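Local coordinates for FrpC operon protein (Neisseria meningitidis, PDB 5EDF) that binds the iron-regulated RTX protein FrpC and is putatively involved in adhesion, although its exact function remains unknown, at residues 85-88 against 89-92; 209-212 against 213-217. All blocks are in the same frame, centred on the assembly; numbering follows the deposited sequence.

How the contacts relate
Contact 1 (85-88 with 89-92) and contact 2 (209-212 with 213-217) are each successive turns of a single helix, 84-93 and 205-224 respectively. They do not touch: their centres are about 23 Å apart and their nearest atoms about 10 Å. Strand 98-105 of the nine-stranded antiparallel sheet links them. Phe90 of contact 1 meets Val98 and Asp100, whereas Tyr211 of contact 2 bonds to the intervening Asp99, consistent with helices on opposite faces of the strand. Contact 2 is the more central, its centre about 9 Å from the chain centre, against about 17 Å for contact 1. A bound sodium ion lies about 12 Å from the side chain of Leu91 in contact 1.

Contact 1: 85-88 against 89-92; sequences AHFI and QFLR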
ATOM      1  N   ALA A  85       1.254 -14.407  13.546  1.00 14.73           N
ATOM      2  CA  ALA A  85       2.622 -14.869  13.354  1.00 16.61           C
ATOM      3  C   ALA A  85       3.304 -14.188  12.179  1.00 16.22           C
ATOM      4  O   ALA A  85       4.522 -13.989  12.203  1.00 15.97           O
ATOM      5  CB  ALA A  85       2.659 -16.374  13.189  1.00 18.47           C
ATOM      6  N   HIS A  86       2.515 -13.786  11.182  1.00 14.69           N
ATOM      7  CA  HIS A  86       3.058 -13.052  10.042  1.00 15.10           C
ATOM      8  C   HIS A  86       3.531 -11.669  10.461  1.00 14.09           C
ATOM      9  O   HIS A  86       4.592 -11.187  10.016  1.00 15.14           O
ATOM     10  CB  HIS A  86       2.059 -12.989   8.906  1.00 14.46           C
ATOM     11  CG  HIS A  86       1.724 -14.335   8.355  1.00 16.42           C
ATOM     12  ND1 HIS A  86       2.540 -14.981   7.446  1.00 17.17           N
ATOM     13  CD2 HIS A  86       0.705 -15.192   8.619  1.00 18.50           C
ATOM     14  CE1 HIS A  86       2.027 -16.170   7.172  1.00 17.65           C
ATOM     15  NE2 HIS A  86       0.914 -16.323   7.865  1.00 20.49           N
ATOM     16  N   PHE A  87       2.744 -10.999  11.318  1.00 14.36           N
ATOM     17  CA  PHE A  87       3.159  -9.711  11.888  1.00 14.43           C
ATOM     18  C   PHE A  87       4.360  -9.816  12.811  1.00 15.05           C
ATOM     19  O   PHE A  87       5.215  -8.926  12.810  1.00 16.87           O
ATOM     20  CB  PHE A  87       2.000  -9.034  12.614  1.00 13.72           C
ATOM     21  CG  PHE A  87       1.009  -8.394  11.693  1.00 12.35           C
ATOM     22  CD1 PHE A  87       1.243  -7.119  11.219  1.00 12.72           C
ATOM     23  CD2 PHE A  87      -0.161  -9.036  11.285  1.00 11.45           C
ATOM     24  CE1 PHE A  87       0.335  -6.491  10.387  1.00 12.50           C
ATOM     25  CE2 PHE A  87      -1.063  -8.406  10.424  1.00 13.23           C
ATOM     26  CZ  PHE A  87      -0.837  -7.167   9.980  1.00 12.24           C
ATOM     27  N   ILE A  88       4.451 -10.884  13.600  0.50 14.92           N
ATOM     28  CA  ILE A  88       5.606 -11.048  14.480  0.50 15.39           C
ATOM     29  C   ILE A  88       6.890 -11.185  13.656  0.50 16.83           C
ATOM     30  O   ILE A  88       7.902 -10.576  13.971  0.50 18.17           O
ATOM     31  CB  ILE A  88       5.439 -12.263  15.407  0.50 15.67           C
ATOM     32  CG1 ILE A  88       4.379 -11.933  16.451  0.50 18.98           C
ATOM     33  CG2 ILE A  88       6.754 -12.617  16.063  0.50 16.09           C
ATOM     34  CD1 ILE A  88       3.855 -13.089  17.187  0.50 16.82           C
ATOM     35  N   GLN A  89       6.853 -11.996  12.608  1.00 15.22           N
ATOM     36  CA  GLN A  89       7.975 -12.093  11.703  1.00 16.01           C
ATOM     37  C   GLN A  89       8.331 -10.739  11.070  1.00 16.28           C
ATOM     38  O   GLN A  89       9.490 -10.337  10.993  1.00 18.50           O
ATOM     39  CB  GLN A  89       7.701 -13.164  10.649  1.00 16.00           C
ATOM     40  CG  GLN A  89       8.845 -13.373   9.658  1.00 17.52           C
ATOM     41  CD  GLN A  89      10.030 -14.033  10.287  1.00 17.83           C
ATOM     42  OE1 GLN A  89       9.952 -15.203  10.681  1.00 21.78           O
ATOM     43  NE2 GLN A  89      11.147 -13.300  10.391  1.00 25.06           N
ATOM     44  N   PHE A  90       7.312 -10.042  10.601  1.00 15.69           N
ATOM     45  CA  PHE A  90       7.477  -8.718  10.011  1.00 16.35           C
ATOM     46  C   PHE A  90       8.143  -7.755  10.984  1.00 17.29           C
ATOM     47  O   PHE A  90       9.041  -7.018  10.614  1.00 18.72           O
ATOM     48  CB  PHE A  90       6.081  -8.236   9.601  1.00 17.12           C
ATOM     49  CG  PHE A  90       5.968  -6.759   9.367  1.00 17.61           C
ATOM     50  CD1 PHE A  90       6.407  -6.199   8.206  1.00 17.59           C
ATOM     51  CD2 PHE A  90       5.379  -5.950  10.328  1.00 17.81           C
ATOM     52  CE1 PHE A  90       6.275  -4.826   8.008  1.00 17.02           C
ATOM     53  CE2 PHE A  90       5.256  -4.583  10.116  1.00 17.47           C
ATOM     54  CZ  PHE A  90       5.709  -4.044   8.970  1.00 18.77           C
ATOM     55  N   LEU A  91       7.719  -7.783  12.230  1.00 16.48           N
ATOM     56  CA  LEU A  91       8.314  -6.885  13.211  1.00 19.03           C
ATOM     57  C   LEU A  91       9.775  -7.239  13.550  1.00 19.40           C
ATOM     58  O   LEU A  91      10.561  -6.367  13.928  1.00 26.96           O
ATOM     59  CB  LEU A  91       7.446  -6.802  14.465  1.00 18.56           C
ATOM     60  CG  LEU A  91       6.094  -6.105  14.303  1.00 20.52           C
ATOM     61  CD1 LEU A  91       5.261  -6.254  15.565  1.00 24.64           C
ATOM     62  CD2 LEU A  91       6.326  -4.632  13.986  1.00 24.40           C
ATOM     63  N   ARG A  92      10.158  -8.490  13.345  1.00 21.54           N
ATOM     64  CA  ARG A  92      11.534  -8.893  13.567  1.00 23.54           C
ATOM     65  C   ARG A  92      12.480  -8.476  12.459  1.00 26.33           C
ATOM     66  O   ARG A  92      13.522  -7.906  12.734  1.00 28.52           O
ATOM     67  CB  ARG A  92      11.604 -10.403  13.754  1.00 27.37           C
ATOM     68  CG  ARG A  92      10.909 -10.850  15.002  1.00 36.45           C
ATOM     69  CD  ARG A  92      10.973 -12.325  15.195  1.00 43.11           C
ATOM     70  NE  ARG A  92      10.267 -12.753  16.405  1.00 44.50           N
ATOM     71  CZ  ARG A  92      10.775 -12.723  17.633  1.00 51.52           C
ATOM     72  NH1 ARG A  92      12.018 -12.281  17.853  1.00 54.01           N
ATOM     73  NH2 ARG A  92      10.037 -13.145  18.658  1.00 56.05           N
TER
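Residues 85-88 and 89-92 are consecutive turns of helix 84-93, joined by four i to i+4 backbone hydrogen bonds that run from Gln89 N to Ala85 O through to Arg92 N to Ile88 O. The third, Leu91 N to Phe87 O, is the shortest at 2.8 Å, and the last is the most bent, with an N-H...O angle of 138°. Phe87 O is also flanked by side chains: Leu91 CG lies 3.3 Å from it, and the Phe90 ring presents an edge to the same oxygen. Phe87 and Phe90 are the two buried residues here, and their rings come together loosely, CD1 of Phe87 lying 4.4 Å from CD2 of Phe90. They form the buried, sheet-facing side of the helix. Both rest on Val98 of strand 98-105; Phe87 also touches the Tyr66 side chain and meets the Tyr79 ring, while the His86 imidazole stacks on Tyr66. Along the outer side, Arg92 and Ile88 run side by side in the same direction. With CG anti to its own carbonyl carbon (chi1 -66°), Arg92 brings that methylene 3.2 Å from Ile88 O and then extends straight to NE. In the conformer described, Ile88 CG2 meets the guanidinium edge, 3.5 Å from Arg92 NE; a second Ile88 conformer makes this approach less certain. His86 ND1 is hydrogen-bonded to Asp96, and Gln89 NE2 to Asp93.

Contact 2: 209-212 against 213-217; sequences VGYH and QQVEQ
Glu216 OE2 is gripped by a salt bridge to Lys155 and by a water 2.8 Å away, and the same water lies 2.8 Å from His212 NE2, in the plane of the imidazole at its edge. This is an i to i+4 pair on the long C-terminal helix 205-224, on a buried face packed against the antiparallel sheet, where His212 meets strands 133-138 and 178-186. The two side chains cross at about a right angle, and Glu216 CG sits over one face of the imidazole, a CH-pi contact 3.9 Å from the ring centroid. His212 ND1 is hydrogen-bonded to Tyr193 OH, so both ring nitrogens have partners, which should limit rotation of the imidazole. Tyr211 swings its ring across Val215, CE2 lying 3.5 Å from Val215 CG2, and its OH is hydrogen-bonded to Asp99. Four backbone hydrogen bonds join the turns, the shortest from Gln213 N to Val209 O at 2.8 Å. With CG turned back beside the backbone N (chi1 -66°), the Gln214 chain runs past Gly210 O, and NE2 is hydrogen-bonded to Trp74 O. At the outer margin, the Gln213 amide lies against a valine methyl, NE2 being 3.7 Å from Val209 CG1.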
ATOM      1  N   VAL A 209      -4.885  -3.946  -9.573  1.00 12.71           N
ATOM      2  CA  VAL A 209      -6.020  -3.032  -9.388  1.00 12.72           C
ATOM      3  C   VAL A 209      -6.888  -3.452  -8.217  1.00 13.46           C
ATOM      4  O   VAL A 209      -7.336  -2.605  -7.432  1.00 14.46           O
ATOM      5  CB  VAL A 209      -6.861  -2.865 -10.702  1.00 12.52           C
ATOM      6  CG1 VAL A 209      -8.129  -2.050 -10.426  1.00 14.80           C
ATOM      7  CG2 VAL A 209      -6.019  -2.150 -11.746  1.00 14.92           C
ATOM      8  N   GLY A 210      -7.118  -4.749  -8.044  1.00 13.66           N
ATOM      9  CA  GLY A 210      -7.897  -5.224  -6.915  1.00 14.35           C
ATOM     10  C   GLY A 210      -7.312  -4.768  -5.595  1.00 13.82           C
ATOM     11  O   GLY A 210      -8.041  -4.351  -4.691  1.00 14.72           O
ATOM     12  N   TYR A 211      -6.003  -4.890  -5.460  1.00 12.90           N
ATOM     13  CA  TYR A 211      -5.320  -4.458  -4.232  1.00 11.37           C
ATOM     14  C   TYR A 211      -5.568  -2.974  -4.041  1.00 11.81           C
ATOM     15  O   TYR A 211      -5.937  -2.550  -2.924  1.00 11.83           O
ATOM     16  CB  TYR A 211      -3.833  -4.817  -4.347  1.00 12.25           C
ATOM     17  CG  TYR A 211      -3.013  -4.653  -3.071  1.00 10.10           C
ATOM     18  CD1 TYR A 211      -2.390  -5.728  -2.495  1.00 11.98           C
ATOM     19  CD2 TYR A 211      -2.869  -3.404  -2.472  1.00 11.40           C
ATOM     20  CE1 TYR A 211      -1.624  -5.587  -1.349  1.00 12.55           C
ATOM     21  CE2 TYR A 211      -2.123  -3.263  -1.325  1.00 10.91           C
ATOM     22  CZ  TYR A 211      -1.500  -4.353  -0.753  1.00 12.02           C
ATOM     23  OH  TYR A 211      -0.762  -4.125   0.412  1.00 12.75           O
ATOM     24  N   HIS A 212      -5.356  -2.183  -5.081  1.00 10.64           N
ATOM     25  CA  HIS A 212      -5.529  -0.754  -4.926  1.00 11.27           C
ATOM     26  C   HIS A 212      -6.949  -0.361  -4.590  1.00 13.74           C
ATOM     27  O   HIS A 212      -7.154   0.532  -3.765  1.00 12.63           O
ATOM     28  CB  HIS A 212      -5.016   0.031  -6.128  1.00 11.06           C
ATOM     29  CG  HIS A 212      -4.983   1.480  -5.848  1.00 10.42           C
ATOM     30  ND1 HIS A 212      -4.233   1.997  -4.804  1.00 11.62           N
ATOM     31  CD2 HIS A 212      -5.640   2.522  -6.398  1.00 11.50           C
ATOM     32  CE1 HIS A 212      -4.463   3.286  -4.712  1.00 11.75           C
ATOM     33  NE2 HIS A 212      -5.302   3.641  -5.679  1.00 11.39           N
ATOM     34  N   GLN A 213      -7.935  -1.045  -5.163  1.00 12.12           N
ATOM     35  CA  GLN A 213      -9.317  -0.768  -4.819  1.00 11.70           C
ATOM     36  C   GLN A 213      -9.548  -1.024  -3.331  1.00 12.65           C
ATOM     37  O   GLN A 213     -10.287  -0.286  -2.669  1.00 14.38           O
ATOM     38  CB  GLN A 213     -10.272  -1.623  -5.672  1.00 14.01           C
ATOM     39  CG  GLN A 213     -10.311  -1.210  -7.113  1.00 16.25           C
ATOM     40  CD  GLN A 213     -11.079  -2.178  -8.016  1.00 19.31           C
ATOM     41  OE1 GLN A 213     -11.203  -3.362  -7.727  1.00 22.18           O
ATOM     42  NE2 GLN A 213     -11.534  -1.676  -9.135  1.00 21.88           N
ATOM     43  N   GLN A 214      -8.942  -2.080  -2.789  1.00 13.00           N
ATOM     44  CA  GLN A 214      -9.052  -2.353  -1.363  1.00 14.27           C
ATOM     45  C   GLN A 214      -8.395  -1.248  -0.525  1.00 12.74           C
ATOM     46  O   GLN A 214      -8.930  -0.842   0.477  1.00 13.07           O
ATOM     47  CB  GLN A 214      -8.466  -3.723  -1.034  1.00 14.78           C
ATOM     48  CG  GLN A 214      -9.282  -4.861  -1.672  1.00 16.94           C
ATOM     49  CD  GLN A 214      -8.508  -6.153  -1.703  1.00 21.26           C
ATOM     50  OE1 GLN A 214      -7.652  -6.392  -0.854  1.00 29.13           O
ATOM     51  NE2 GLN A 214      -8.786  -6.990  -2.687  1.00 25.90           N
ATOM     52  N   VAL A 215      -7.256  -0.728  -0.986  1.00 11.64           N
ATOM     53  CA  VAL A 215      -6.565   0.359  -0.292  1.00 11.04           C
ATOM     54  C   VAL A 215      -7.434   1.616  -0.311  1.00 12.74           C
ATOM     55  O   VAL A 215      -7.554   2.290   0.708  1.00 12.06           O
ATOM     56  CB  VAL A 215      -5.191   0.629  -0.892  1.00  9.69           C
ATOM     57  CG1 VAL A 215      -4.592   1.876  -0.277  1.00 11.71           C
ATOM     58  CG2 VAL A 215      -4.294  -0.559  -0.674  1.00 11.47           C
ATOM     59  N   GLU A 216      -8.054   1.934  -1.441  1.00 11.70           N
ATOM     60  CA  GLU A 216      -8.902   3.124  -1.547  1.00 12.76           C
ATOM     61  C   GLU A 216     -10.066   3.008  -0.563  1.00 13.42           C
ATOM     62  O   GLU A 216     -10.366   3.947   0.155  1.00 14.44           O
ATOM     63  CB  GLU A 216      -9.459   3.243  -2.962  1.00 14.86           C
ATOM     64  CG  GLU A 216      -8.451   3.539  -4.006  1.00 18.85           C
ATOM     65  CD  GLU A 216      -9.057   3.686  -5.378  1.00 24.55           C
ATOM     66  OE1 GLU A 216      -9.522   2.679  -5.976  1.00 23.62           O
ATOM     67  OE2 GLU A 216      -9.035   4.832  -5.858  1.00 24.90           O
ATOM     68  N   GLN A 217     -10.710   1.851  -0.509  1.00 13.29           N
ATOM     69  CA  GLN A 217     -11.819   1.638   0.414  1.00 15.78           C
ATOM     70  C   GLN A 217     -11.346   1.778   1.870  1.00 14.79           C
ATOM     71  O   GLN A 217     -12.026   2.401   2.716  1.00 14.12           O
ATOM     72  CB  GLN A 217     -12.471   0.279   0.142  1.00 17.63           C
ATOM     73  CG  GLN A 217     -13.658  -0.083   1.017  1.00 25.48           C
ATOM     74  CD  GLN A 217     -14.087  -1.529   0.780  1.00 37.24           C
ATOM     75  OE1 GLN A 217     -13.332  -2.476   1.055  1.00 40.64           O
ATOM     76  NE2 GLN A 217     -15.283  -1.701   0.237  1.00 39.08           N
TER
HETATM   77  O   HOH W   1      -6.545   6.145  -5.956  1.00 16.35           O